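Long-range contact in alpha-galactosidase (Lactobacillus brevis, PDB 3MI6), which probably hydrolyses terminal, non-reducing alpha-D-galactose residues from alpha-D-galactosides, as a member of glycoside hydrolase family 36: residues T441-E455 against M480-L492. Numbering follows the deposited sequence.
Sequences TPGRHQFVLDMARPE and MNRYATEMFSSRL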
# COMPACT_ATOMS: atom_id res chain seq x y z
N THR D 441 22.71 -5.63 -39.32
CA THR D 441 22.26 -6.47 -38.22
C THR D 441 20.90 -7.08 -38.56
O THR D 441 19.91 -6.36 -38.71
CB THR D 441 22.20 -5.68 -36.91
OG1 THR D 441 23.45 -5.80 -36.22
CG2 THR D 441 21.07 -6.21 -36.02
N PRO D 442 20.86 -8.42 -38.71
CA PRO D 442 19.67 -9.15 -39.13
C PRO D 442 18.58 -9.18 -38.06
O PRO D 442 18.83 -9.05 -36.86
CB PRO D 442 20.19 -10.57 -39.35
CG PRO D 442 21.37 -10.66 -38.43
CD PRO D 442 22.01 -9.32 -38.49
N GLY D 443 17.34 -9.32 -38.52
CA GLY D 443 16.22 -9.52 -37.62
C GLY D 443 15.43 -10.66 -38.21
O GLY D 443 14.93 -10.54 -39.33
N ARG D 444 15.34 -11.77 -37.48
CA ARG D 444 14.73 -12.97 -38.03
C ARG D 444 15.25 -13.19 -39.47
O ARG D 444 14.48 -13.47 -40.38
CB ARG D 444 13.20 -12.85 -38.03
CG ARG D 444 12.48 -14.18 -38.23
CD ARG D 444 11.00 -14.01 -38.53
NE ARG D 444 10.39 -15.31 -38.80
CZ ARG D 444 9.13 -15.50 -39.21
NH1 ARG D 444 8.33 -14.46 -39.41
NH2 ARG D 444 8.68 -16.74 -39.42
N HIS D 445 16.56 -13.02 -39.65
CA HIS D 445 17.23 -13.29 -40.93
C HIS D 445 16.71 -12.45 -42.11
O HIS D 445 16.61 -12.94 -43.24
CB HIS D 445 17.22 -14.81 -41.23
CG HIS D 445 17.20 -15.67 -40.00
ND1 HIS D 445 16.04 -16.17 -39.45
CD2 HIS D 445 18.21 -16.10 -39.20
CE1 HIS D 445 16.32 -16.87 -38.36
NE2 HIS D 445 17.63 -16.84 -38.19
N GLN D 446 16.38 -11.18 -41.84
CA GLN D 446 15.85 -10.25 -42.83
C GLN D 446 16.18 -8.78 -42.52
O GLN D 446 16.71 -8.45 -41.44
CB GLN D 446 14.34 -10.41 -42.95
CG GLN D 446 13.55 -9.69 -41.86
CD GLN D 446 12.15 -10.28 -41.64
OE1 GLN D 446 11.20 -9.56 -41.35
NE2 GLN D 446 12.02 -11.61 -41.78
N PHE D 447 15.88 -7.89 -43.46
CA PHE D 447 16.17 -6.47 -43.29
C PHE D 447 15.01 -5.68 -43.84
O PHE D 447 14.12 -6.26 -44.45
CB PHE D 447 17.44 -6.11 -44.06
CG PHE D 447 18.62 -6.91 -43.63
CD1 PHE D 447 18.81 -8.19 -44.13
CD2 PHE D 447 19.51 -6.40 -42.69
CE1 PHE D 447 19.87 -8.94 -43.72
CE2 PHE D 447 20.58 -7.14 -42.28
CZ PHE D 447 20.77 -8.41 -42.79
N VAL D 448 15.00 -4.37 -43.62
CA VAL D 448 13.83 -3.59 -44.00
C VAL D 448 14.04 -2.70 -45.23
O VAL D 448 15.11 -2.10 -45.41
CB VAL D 448 13.19 -2.84 -42.78
CG1 VAL D 448 13.94 -3.12 -41.50
CG2 VAL D 448 13.10 -1.37 -43.03
N LEU D 449 13.04 -2.65 -46.10
CA LEU D 449 13.05 -1.79 -47.29
C LEU D 449 12.90 -0.33 -46.93
O LEU D 449 12.14 0.02 -46.05
CB LEU D 449 11.89 -2.14 -48.21
CG LEU D 449 11.90 -3.55 -48.77
CD1 LEU D 449 10.58 -3.84 -49.48
CD2 LEU D 449 13.10 -3.68 -49.69
N ASP D 450 13.60 0.53 -47.65
CA ASP D 450 13.40 1.96 -47.44
C ASP D 450 12.04 2.46 -47.96
O ASP D 450 11.92 2.96 -49.07
CB ASP D 450 14.54 2.74 -48.07
CG ASP D 450 14.47 4.19 -47.76
OD1 ASP D 450 13.43 4.62 -47.23
OD2 ASP D 450 15.45 4.91 -48.04
N MSE D 451 11.01 2.32 -47.14
CA MSE D 451 9.67 2.79 -47.47
C MSE D 451 9.60 4.29 -47.69
O MSE D 451 8.56 4.82 -48.07
CB MSE D 451 8.69 2.44 -46.34
CG MSE D 451 8.52 0.95 -46.10
SE MSE D 451 7.72 0.04 -47.63
CE MSE D 451 6.05 1.04 -47.75
N ALA D 452 10.70 4.99 -47.41
CA ALA D 452 10.72 6.43 -47.56
C ALA D 452 10.81 6.80 -49.03
O ALA D 452 10.56 7.95 -49.40
CB ALA D 452 11.89 7.02 -46.79
N ARG D 453 11.18 5.83 -49.86
CA ARG D 453 11.30 6.05 -51.30
C ARG D 453 10.01 5.72 -52.03
O ARG D 453 9.50 4.61 -51.94
CB ARG D 453 12.41 5.17 -51.87
CG ARG D 453 13.76 5.36 -51.23
CD ARG D 453 14.58 4.10 -51.40
NE ARG D 453 16.00 4.39 -51.30
CZ ARG D 453 16.83 4.39 -52.34
NH1 ARG D 453 16.39 4.11 -53.56
NH2 ARG D 453 18.12 4.67 -52.15
N PRO D 454 9.47 6.71 -52.75
CA PRO D 454 8.25 6.48 -53.53
C PRO D 454 8.42 5.43 -54.63
O PRO D 454 7.43 4.88 -55.09
CB PRO D 454 7.96 7.86 -54.12
CG PRO D 454 8.56 8.81 -53.14
CD PRO D 454 9.80 8.13 -52.64
N GLU D 455 9.64 5.14 -55.05
CA GLU D 455 9.81 4.07 -56.03
C GLU D 455 9.48 2.73 -55.39
O GLU D 455 8.97 1.82 -56.03
CB GLU D 455 11.22 4.08 -56.68
CG GLU D 455 12.41 3.87 -55.74
CD GLU D 455 13.10 5.18 -55.31
OE1 GLU D 455 12.41 6.22 -55.14
OE2 GLU D 455 14.35 5.16 -55.12
N MSE D 480 4.73 -7.97 -40.29
CA MSE D 480 5.90 -7.10 -40.15
C MSE D 480 6.72 -7.59 -38.95
O MSE D 480 6.38 -7.30 -37.80
CB MSE D 480 5.47 -5.65 -39.96
CG MSE D 480 6.54 -4.62 -40.27
SE MSE D 480 7.80 -4.29 -38.80
CE MSE D 480 6.68 -3.22 -37.59
N ASN D 481 7.80 -8.33 -39.22
CA ASN D 481 8.43 -9.21 -38.24
C ASN D 481 9.83 -8.87 -37.70
O ASN D 481 10.45 -9.70 -37.05
CB ASN D 481 8.45 -10.64 -38.77
CG ASN D 481 7.08 -11.29 -38.73
OD1 ASN D 481 6.60 -11.83 -39.74
ND2 ASN D 481 6.44 -11.24 -37.58
N ARG D 482 10.34 -7.67 -37.95
CA ARG D 482 11.54 -7.25 -37.24
C ARG D 482 11.55 -5.75 -37.02
O ARG D 482 10.74 -5.04 -37.58
CB ARG D 482 12.80 -7.67 -37.99
CG ARG D 482 13.04 -6.89 -39.25
CD ARG D 482 14.47 -6.92 -39.61
NE ARG D 482 15.25 -5.98 -38.80
CZ ARG D 482 16.57 -5.86 -38.88
NH1 ARG D 482 17.25 -6.63 -39.73
NH2 ARG D 482 17.22 -4.98 -38.13
N TYR D 483 12.47 -5.29 -36.18
CA TYR D 483 12.63 -3.86 -35.94
C TYR D 483 13.83 -3.30 -36.71
O TYR D 483 14.89 -3.91 -36.74
CB TYR D 483 12.72 -3.55 -34.43
CG TYR D 483 11.44 -3.84 -33.69
CD1 TYR D 483 10.25 -3.25 -34.10
CD2 TYR D 483 11.42 -4.69 -32.58
CE1 TYR D 483 9.06 -3.50 -33.42
CE2 TYR D 483 10.24 -4.94 -31.89
CZ TYR D 483 9.05 -4.35 -32.32
OH TYR D 483 7.86 -4.59 -31.66
N ALA D 484 13.67 -2.15 -37.36
CA ALA D 484 14.77 -1.60 -38.14
C ALA D 484 15.99 -1.29 -37.27
O ALA D 484 15.89 -1.07 -36.06
CB ALA D 484 14.35 -0.38 -38.98
N THR D 485 17.14 -1.28 -37.93
CA THR D 485 18.43 -1.23 -37.27
C THR D 485 19.38 -0.48 -38.24
O THR D 485 19.13 -0.45 -39.47
CB THR D 485 18.86 -2.69 -36.95
OG1 THR D 485 19.13 -2.82 -35.55
CG2 THR D 485 20.06 -3.14 -37.74
N GLU D 486 20.42 0.16 -37.71
CA GLU D 486 21.31 0.98 -38.54
C GLU D 486 20.58 1.87 -39.52
O GLU D 486 20.76 1.74 -40.71
CB GLU D 486 22.28 0.12 -39.34
CG GLU D 486 23.27 -0.64 -38.50
CD GLU D 486 22.91 -2.08 -38.38
OE1 GLU D 486 22.06 -2.54 -39.18
OE2 GLU D 486 23.47 -2.77 -37.50
N MSE D 487 19.76 2.78 -39.03
CA MSE D 487 18.90 3.59 -39.90
C MSE D 487 19.57 4.62 -40.81
O MSE D 487 20.25 5.55 -40.35
CB MSE D 487 17.83 4.27 -39.07
CG MSE D 487 16.55 3.47 -39.05
SE MSE D 487 15.44 3.98 -37.55
CE MSE D 487 15.05 2.17 -36.89
N PHE D 488 19.35 4.46 -42.11
CA PHE D 488 19.87 5.41 -43.07
C PHE D 488 19.08 5.33 -44.36
O PHE D 488 18.60 4.27 -44.74
CB PHE D 488 21.36 5.15 -43.33
CG PHE D 488 22.06 6.28 -44.05
CD1 PHE D 488 22.20 6.27 -45.43
CD2 PHE D 488 22.56 7.36 -43.34
CE1 PHE D 488 22.84 7.31 -46.10
CE2 PHE D 488 23.19 8.40 -43.99
CZ PHE D 488 23.33 8.37 -45.38
N SER D 489 18.92 6.46 -45.02
CA SER D 489 18.30 6.50 -46.32
C SER D 489 19.21 7.30 -47.25
O SER D 489 19.56 8.43 -46.94
CB SER D 489 16.92 7.16 -46.23
OG SER D 489 16.27 7.22 -47.48
N SER D 490 19.61 6.69 -48.36
CA SER D 490 20.40 7.41 -49.36
C SER D 490 19.54 8.42 -50.12
O SER D 490 20.04 9.35 -50.75
CB SER D 490 21.08 6.43 -50.32
OG SER D 490 20.18 5.45 -50.79
N ARG D 491 18.23 8.22 -50.04
CA ARG D 491 17.25 9.08 -50.69
C ARG D 491 17.16 10.44 -50.01
O ARG D 491 16.63 11.40 -50.58
CB ARG D 491 15.88 8.41 -50.67
CG ARG D 491 14.74 9.28 -51.14
CD ARG D 491 14.99 9.75 -52.57
NE ARG D 491 13.87 10.54 -53.07
CZ ARG D 491 12.94 10.08 -53.89
NH1 ARG D 491 13.01 8.81 -54.30
NH2 ARG D 491 11.96 10.87 -54.30
N LEU D 492 17.64 10.52 -48.78
CA LEU D 492 17.52 11.75 -48.01
C LEU D 492 18.90 12.36 -47.86
O LEU D 492 19.91 11.65 -47.93
CB LEU D 492 16.90 11.47 -46.64
CG LEU D 492 15.54 10.75 -46.66
CD1 LEU D 492 15.14 10.29 -45.26
CD2 LEU D 492 14.45 11.62 -47.26
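Asn481 lies alongside Arg444 at the C-terminal mouth of the parallel (beta/alpha)8 barrel, where the loop following strand 475-478 packs on the residues leading into helix 454-471. Both are predicted to bind substrate, Asn481 beside the predicted nucleophile Asp479 and Arg444 near Asp368; Asp377 holds the Arg444 guanidinium in a salt bridge. Arg482 comes next and ties the two loops together. Its side chain, bent at chi3 (-79°), turns the guanidinium back so that NE and NH2 both grip its neighbour's carbonyl, Tyr483 O, side-on in the guanidinium plane. Arg482 NH1 reaches across to Gln446 O at 2.6 Å, in that same plane, and to Thr441 O at 2.9 Å, on a lone pair. Gln446 O also accepts from Gly443 N, across the base of the type I' turn between them. A leucine in place of Arg482 would probably leave the carbonyls of Thr441 and Tyr483 short of donors and remove the tie between that turn and this part of the loop. Ala484 CB packs against Val448 CG1 at 3.7 Å, and Thr485 CG2 against Thr441 CB. The Glu486 carboxylate accepts from Thr441 N through OE1, on its syn side but 24° out of the carboxylate plane, close to a second subunit. Farther on, Ser489 OG donates to the syn lone pair of Asp450 OD2. Arg491 lays its guanidinium face on Pro454 CD, while at the guanidinium edge Arg491 NH1 forms a salt bridge with Glu455 OE1 at 2.8 Å.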